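Local coordinates for protein lipase (Photobacterium sp. M37, PDB 2ORY) that hydrolyses triacylglycerols as a cold-adapted lipase of the class 3 family, built on the alpha/beta-hydrolase fold, at residues Val238-Leu250 with Ile271-Gln285. Numbering follows the deposited sequence.
Sequences VPYAWNTNSLKKL and IRAMIAETKGKKYKQ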
loop_
_atom_site.group_PDB
_atom_site.type_symbol
_atom_site.label_atom_id
_atom_site.label_comp_id
_atom_site.label_asym_id
_atom_site.label_seq_id
_atom_site.Cartn_x
_atom_site.Cartn_y
_atom_site.Cartn_z
ATOM N N VAL A 238 -5.296 -10.095 3.956
ATOM C CA VAL A 238 -5.267 -9.231 2.767
ATOM C C VAL A 238 -4.404 -9.689 1.595
ATOM O O VAL A 238 -4.877 -9.751 0.459
ATOM C CB VAL A 238 -4.889 -7.819 3.167
ATOM C CG1 VAL A 238 -4.703 -6.930 1.931
ATOM C CG2 VAL A 238 -5.981 -7.284 4.061
ATOM N N PRO A 239 -3.124 -10.006 1.846
ATOM C CA PRO A 239 -2.259 -10.462 0.758
ATOM C C PRO A 239 -2.764 -11.755 0.138
ATOM O O PRO A 239 -2.275 -12.152 -0.915
ATOM C CB PRO A 239 -0.918 -10.681 1.450
ATOM C CG PRO A 239 -0.929 -9.662 2.498
ATOM C CD PRO A 239 -2.325 -9.785 3.061
ATOM N N TYR A 240 -3.715 -12.424 0.795
ATOM C CA TYR A 240 -4.241 -13.694 0.269
ATOM C C TYR A 240 -5.235 -13.573 -0.882
ATOM O O TYR A 240 -5.725 -14.584 -1.387
ATOM C CB TYR A 240 -4.895 -14.532 1.378
ATOM C CG TYR A 240 -3.923 -15.240 2.304
ATOM C CD1 TYR A 240 -3.200 -14.528 3.264
ATOM C CD2 TYR A 240 -3.752 -16.627 2.244
ATOM C CE1 TYR A 240 -2.338 -15.168 4.142
ATOM C CE2 TYR A 240 -2.877 -17.291 3.132
ATOM C CZ TYR A 240 -2.178 -16.548 4.075
ATOM O OH TYR A 240 -1.318 -17.162 4.962
ATOM N N ALA A 241 -5.559 -12.344 -1.269
ATOM C CA ALA A 241 -6.467 -12.093 -2.386
ATOM C C ALA A 241 -5.599 -11.509 -3.499
ATOM O O ALA A 241 -4.661 -10.749 -3.211
ATOM C CB ALA A 241 -7.532 -11.088 -1.979
ATOM N N TRP A 242 -5.887 -11.826 -4.757
ATOM C CA TRP A 242 -6.984 -12.685 -5.162
ATOM C C TRP A 242 -6.513 -13.970 -5.861
ATOM O O TRP A 242 -7.234 -14.536 -6.674
ATOM C CB TRP A 242 -7.907 -11.911 -6.109
ATOM C CG TRP A 242 -8.840 -10.961 -5.426
ATOM C CD1 TRP A 242 -10.135 -11.208 -5.049
ATOM C CD2 TRP A 242 -8.566 -9.608 -5.057
ATOM N NE1 TRP A 242 -10.681 -10.090 -4.477
ATOM C CE2 TRP A 242 -9.741 -9.090 -4.466
ATOM C CE3 TRP A 242 -7.446 -8.779 -5.171
ATOM C CZ2 TRP A 242 -9.824 -7.778 -3.989
ATOM C CZ3 TRP A 242 -7.528 -7.466 -4.699
ATOM C CH2 TRP A 242 -8.708 -6.982 -4.117
ATOM N N ASN A 243 -5.301 -14.424 -5.583
ATOM C CA ASN A 243 -4.846 -15.663 -6.205
ATOM C C ASN A 243 -5.822 -16.741 -5.719
ATOM O O ASN A 243 -6.118 -16.813 -4.529
ATOM C CB ASN A 243 -3.408 -15.951 -5.773
ATOM C CG ASN A 243 -2.970 -17.374 -6.082
ATOM O OD1 ASN A 243 -3.284 -18.304 -5.347
ATOM N ND2 ASN A 243 -2.247 -17.541 -7.171
ATOM N N THR A 244 -6.341 -17.566 -6.629
ATOM C CA THR A 244 -7.319 -18.580 -6.230
ATOM C C THR A 244 -6.855 -19.526 -5.118
ATOM O O THR A 244 -7.585 -19.754 -4.158
ATOM C CB THR A 244 -7.825 -19.425 -7.440
ATOM O OG1 THR A 244 -6.814 -20.355 -7.835
ATOM C CG2 THR A 244 -8.167 -18.527 -8.629
ATOM N N ASN A 245 -5.647 -20.065 -5.228
ATOM C CA ASN A 245 -5.136 -20.972 -4.197
ATOM C C ASN A 245 -5.088 -20.302 -2.833
ATOM O O ASN A 245 -5.457 -20.899 -1.821
ATOM C CB ASN A 245 -3.741 -21.461 -4.573
ATOM C CG ASN A 245 -3.770 -22.411 -5.733
ATOM O OD1 ASN A 245 -4.388 -23.478 -5.653
ATOM N ND2 ASN A 245 -3.113 -22.037 -6.827
ATOM N N SER A 246 -4.603 -19.064 -2.819
ATOM C CA SER A 246 -4.509 -18.274 -1.601
ATOM C C SER A 246 -5.881 -18.027 -0.987
ATOM O O SER A 246 -6.054 -18.109 0.227
ATOM C CB SER A 246 -3.858 -16.927 -1.904
ATOM O OG SER A 246 -2.464 -17.067 -2.059
ATOM N N LEU A 247 -6.857 -17.709 -1.826
ATOM C CA LEU A 247 -8.192 -17.430 -1.322
ATOM C C LEU A 247 -8.755 -18.627 -0.552
ATOM O O LEU A 247 -9.409 -18.470 0.485
ATOM C CB LEU A 247 -9.109 -17.030 -2.486
ATOM C CG LEU A 247 -8.924 -15.616 -3.082
ATOM C CD1 LEU A 247 -9.787 -15.475 -4.336
ATOM C CD2 LEU A 247 -9.316 -14.548 -2.059
ATOM N N LYS A 248 -8.473 -19.826 -1.047
ATOM C CA LYS A 248 -8.962 -21.042 -0.401
ATOM C C LYS A 248 -8.324 -21.346 0.954
ATOM O O LYS A 248 -8.618 -22.366 1.569
ATOM C CB LYS A 248 -8.794 -22.224 -1.352
ATOM C CG LYS A 248 -9.779 -22.178 -2.516
ATOM C CD LYS A 248 -9.465 -23.204 -3.590
ATOM C CE LYS A 248 -10.401 -23.042 -4.783
ATOM N NZ LYS A 248 -9.966 -23.876 -5.936
ATOM N N LYS A 249 -7.466 -20.446 1.425
ATOM C CA LYS A 249 -6.809 -20.621 2.717
ATOM C C LYS A 249 -7.378 -19.676 3.760
ATOM O O LYS A 249 -7.028 -19.771 4.937
ATOM C CB LYS A 249 -5.308 -20.355 2.605
ATOM C CG LYS A 249 -4.536 -21.381 1.816
ATOM C CD LYS A 249 -3.058 -21.028 1.787
ATOM C CE LYS A 249 -2.292 -21.952 0.848
ATOM N NZ LYS A 249 -0.907 -21.450 0.598
ATOM N N LEU A 250 -8.239 -18.756 3.324
ATOM C CA LEU A 250 -8.833 -17.772 4.231
ATOM C C LEU A 250 -9.747 -18.345 5.298
ATOM O O LEU A 250 -9.718 -17.891 6.433
ATOM C CB LEU A 250 -9.591 -16.699 3.438
ATOM C CG LEU A 250 -8.678 -15.803 2.589
ATOM C CD1 LEU A 250 -9.502 -14.904 1.703
ATOM C CD2 LEU A 250 -7.803 -14.987 3.497
ATOM N N ILE A 271 -16.211 -15.090 0.741
ATOM C CA ILE A 271 -15.004 -15.772 0.289
ATOM C C ILE A 271 -15.312 -16.619 -0.949
ATOM O O ILE A 271 -14.596 -16.543 -1.949
ATOM C CB ILE A 271 -14.434 -16.704 1.376
ATOM C CG1 ILE A 271 -13.993 -15.894 2.587
ATOM C CG2 ILE A 271 -13.263 -17.490 0.820
ATOM C CD1 ILE A 271 -12.816 -15.038 2.299
ATOM N N ARG A 272 -16.360 -17.435 -0.878
ATOM C CA ARG A 272 -16.741 -18.272 -2.025
ATOM C C ARG A 272 -17.083 -17.415 -3.232
ATOM O O ARG A 272 -16.734 -17.764 -4.353
ATOM C CB ARG A 272 -17.933 -19.185 -1.700
ATOM C CG ARG A 272 -17.616 -20.291 -0.695
ATOM C CD ARG A 272 -18.660 -21.394 -0.746
ATOM N NE ARG A 272 -20.022 -20.896 -0.540
ATOM C CZ ARG A 272 -20.510 -20.513 0.638
ATOM N NH1 ARG A 272 -19.748 -20.566 1.720
ATOM N NH2 ARG A 272 -21.762 -20.096 0.743
ATOM N N ALA A 273 -17.775 -16.302 -3.020
ATOM C CA ALA A 273 -18.082 -15.425 -4.147
ATOM C C ALA A 273 -16.777 -14.877 -4.773
ATOM O O ALA A 273 -16.640 -14.850 -5.996
ATOM C CB ALA A 273 -18.981 -14.290 -3.694
ATOM N N MET A 274 -15.823 -14.455 -3.941
ATOM C CA MET A 274 -14.529 -13.949 -4.427
ATOM C C MET A 274 -13.819 -15.011 -5.279
ATOM O O MET A 274 -13.248 -14.699 -6.334
ATOM C CB MET A 274 -13.596 -13.597 -3.258
ATOM C CG MET A 274 -13.974 -12.364 -2.451
ATOM S SD MET A 274 -13.191 -12.336 -0.816
ATOM C CE MET A 274 -11.500 -11.861 -1.262
ATOM N N ILE A 275 -13.838 -16.262 -4.809
ATOM C CA ILE A 275 -13.179 -17.348 -5.542
ATOM C C ILE A 275 -13.888 -17.503 -6.877
ATOM O O ILE A 275 -13.256 -17.500 -7.934
ATOM C CB ILE A 275 -13.220 -18.672 -4.731
ATOM C CG1 ILE A 275 -12.335 -18.545 -3.489
ATOM C CG2 ILE A 275 -12.767 -19.861 -5.594
ATOM C CD1 ILE A 275 -12.445 -19.743 -2.538
ATOM N N ALA A 276 -15.211 -17.607 -6.826
ATOM C CA ALA A 276 -16.008 -17.721 -8.040
ATOM C C ALA A 276 -15.761 -16.580 -9.052
ATOM O O ALA A 276 -15.591 -16.827 -10.249
ATOM C CB ALA A 276 -17.483 -17.764 -7.673
ATOM N N GLU A 277 -15.740 -15.335 -8.587
ATOM C CA GLU A 277 -15.553 -14.221 -9.514
ATOM C C GLU A 277 -14.138 -13.988 -10.049
ATOM O O GLU A 277 -13.979 -13.299 -11.053
ATOM C CB GLU A 277 -16.102 -12.921 -8.911
ATOM C CG GLU A 277 -17.601 -12.984 -8.520
ATOM C CD GLU A 277 -18.568 -13.158 -9.709
ATOM O OE1 GLU A 277 -18.406 -12.459 -10.741
ATOM O OE2 GLU A 277 -19.512 -13.983 -9.600
ATOM N N THR A 278 -13.115 -14.554 -9.410
ATOM C CA THR A 278 -11.746 -14.379 -9.892
ATOM C C THR A 278 -11.159 -15.682 -10.447
ATOM O O THR A 278 -9.979 -15.769 -10.780
ATOM C CB THR A 278 -10.844 -13.837 -8.789
ATOM O OG1 THR A 278 -10.917 -14.692 -7.639
ATOM C CG2 THR A 278 -11.292 -12.434 -8.402
ATOM N N LYS A 279 -12.005 -16.697 -10.550
ATOM C CA LYS A 279 -11.607 -17.983 -11.100
ATOM C C LYS A 279 -11.186 -17.815 -12.562
ATOM O O LYS A 279 -11.932 -17.273 -13.376
ATOM C CB LYS A 279 -12.786 -18.957 -11.022
ATOM C CG LYS A 279 -12.486 -20.368 -11.500
ATOM C CD LYS A 279 -13.611 -21.340 -11.102
ATOM C CE LYS A 279 -13.250 -22.789 -11.453
ATOM N NZ LYS A 279 -14.281 -23.772 -10.995
ATOM N N GLY A 280 -9.991 -18.290 -12.894
ATOM C CA GLY A 280 -9.509 -18.181 -14.257
ATOM C C GLY A 280 -8.799 -16.877 -14.555
ATOM O O GLY A 280 -8.273 -16.706 -15.649
ATOM N N LYS A 281 -8.782 -15.958 -13.596
ATOM C CA LYS A 281 -8.124 -14.662 -13.789
ATOM C C LYS A 281 -6.605 -14.750 -13.634
ATOM O O LYS A 281 -5.877 -13.853 -14.058
ATOM C CB LYS A 281 -8.661 -13.642 -12.784
ATOM C CG LYS A 281 -9.717 -12.705 -13.321
ATOM C CD LYS A 281 -10.973 -13.433 -13.679
ATOM C CE LYS A 281 -12.053 -12.438 -14.030
ATOM N NZ LYS A 281 -13.309 -13.128 -14.394
ATOM N N LYS A 282 -6.149 -15.826 -13.003
ATOM C CA LYS A 282 -4.736 -16.073 -12.769
ATOM C C LYS A 282 -4.048 -14.960 -11.974
ATOM O O LYS A 282 -2.910 -14.571 -12.267
ATOM C CB LYS A 282 -4.023 -16.293 -14.102
ATOM C CG LYS A 282 -4.555 -17.480 -14.886
ATOM C CD LYS A 282 -3.663 -17.799 -16.082
ATOM C CE LYS A 282 -3.560 -16.641 -17.078
ATOM N NZ LYS A 282 -2.669 -16.988 -18.240
ATOM N N TYR A 283 -4.756 -14.462 -10.956
ATOM C CA TYR A 283 -4.249 -13.413 -10.083
ATOM C C TYR A 283 -3.054 -13.978 -9.333
ATOM O O TYR A 283 -3.110 -15.103 -8.837
ATOM C CB TYR A 283 -5.341 -12.966 -9.093
ATOM C CG TYR A 283 -6.216 -11.835 -9.602
ATOM C CD1 TYR A 283 -7.543 -12.059 -9.960
ATOM C CD2 TYR A 283 -5.703 -10.542 -9.748
ATOM C CE1 TYR A 283 -8.336 -11.025 -10.452
ATOM C CE2 TYR A 283 -6.489 -9.499 -10.240
ATOM C CZ TYR A 283 -7.799 -9.749 -10.587
ATOM O OH TYR A 283 -8.572 -8.723 -11.054
ATOM N N LYS A 284 -1.980 -13.207 -9.243
ATOM C CA LYS A 284 -0.775 -13.685 -8.565
ATOM C C LYS A 284 0.035 -12.570 -7.915
ATOM O O LYS A 284 0.145 -11.463 -8.439
ATOM C CB LYS A 284 0.133 -14.440 -9.538
ATOM C CG LYS A 284 1.309 -15.108 -8.830
ATOM C CD LYS A 284 2.131 -16.006 -9.725
ATOM C CE LYS A 284 3.203 -15.235 -10.466
ATOM N NZ LYS A 284 4.213 -16.148 -11.118
ATOM N N GLN A 285 0.620 -12.897 -6.774
ATOM C CA GLN A 285 1.411 -11.967 -5.990
ATOM C C GLN A 285 2.722 -11.673 -6.713
ATOM O O GLN A 285 3.241 -12.533 -7.422
ATOM C CB GLN A 285 1.694 -12.637 -4.649
ATOM C CG GLN A 285 1.619 -11.818 -3.364
ATOM C CD GLN A 285 0.788 -10.546 -3.421
ATOM O OE1 GLN A 285 1.166 -9.584 -4.081
ATOM N NE2 GLN A 285 -0.336 -10.529 -2.697
HETATM O O HOH W 1 -5.191 -17.115 -9.512
#
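The carbonyl O of Tyr283 is gripped from two sources: Asn243 ND2 donates to it at 3.1 Å, in the carbonyl plane, and a water donates at 3.0 Å while accepting from Thr244 N. The other branch of the same amide, Asn243 OD1, accepts from Ser246 N at 3.0 Å, N-capping helix 244-247; with CG anti to the backbone N (chi1 166°), the side chain caps its own helix and holds the chain at Tyr283 at once. Further along, Gln285 NE2 donates to a lone pair of Pro239 O, which lies nearly in the plane of the Gln285 amide; the Pro239 side chain touches the probable Ser-His-Asp triad.

Beside these bonds and along helix 265-278 the contact turns apolar. Trp242, which follows a cis peptide, makes an off-centre CH-pi contact through CB with the Tyr283 ring, 4.2 Å from the centroid, while its NE1 lies 3.8 Å from Met274 CE, which comes in obliquely. Bent at chi3 (76°), Met274 brings that methyl against Leu247 CD2 as well, and Leu247 CB packs on Ile275 CG1. Thr278 OG1 is turned back to Met274 O, leaving CG2 for the indole.

Amide and water bonds thus fix the loop after the helix, while hydrocarbon contacts seat the helix itself.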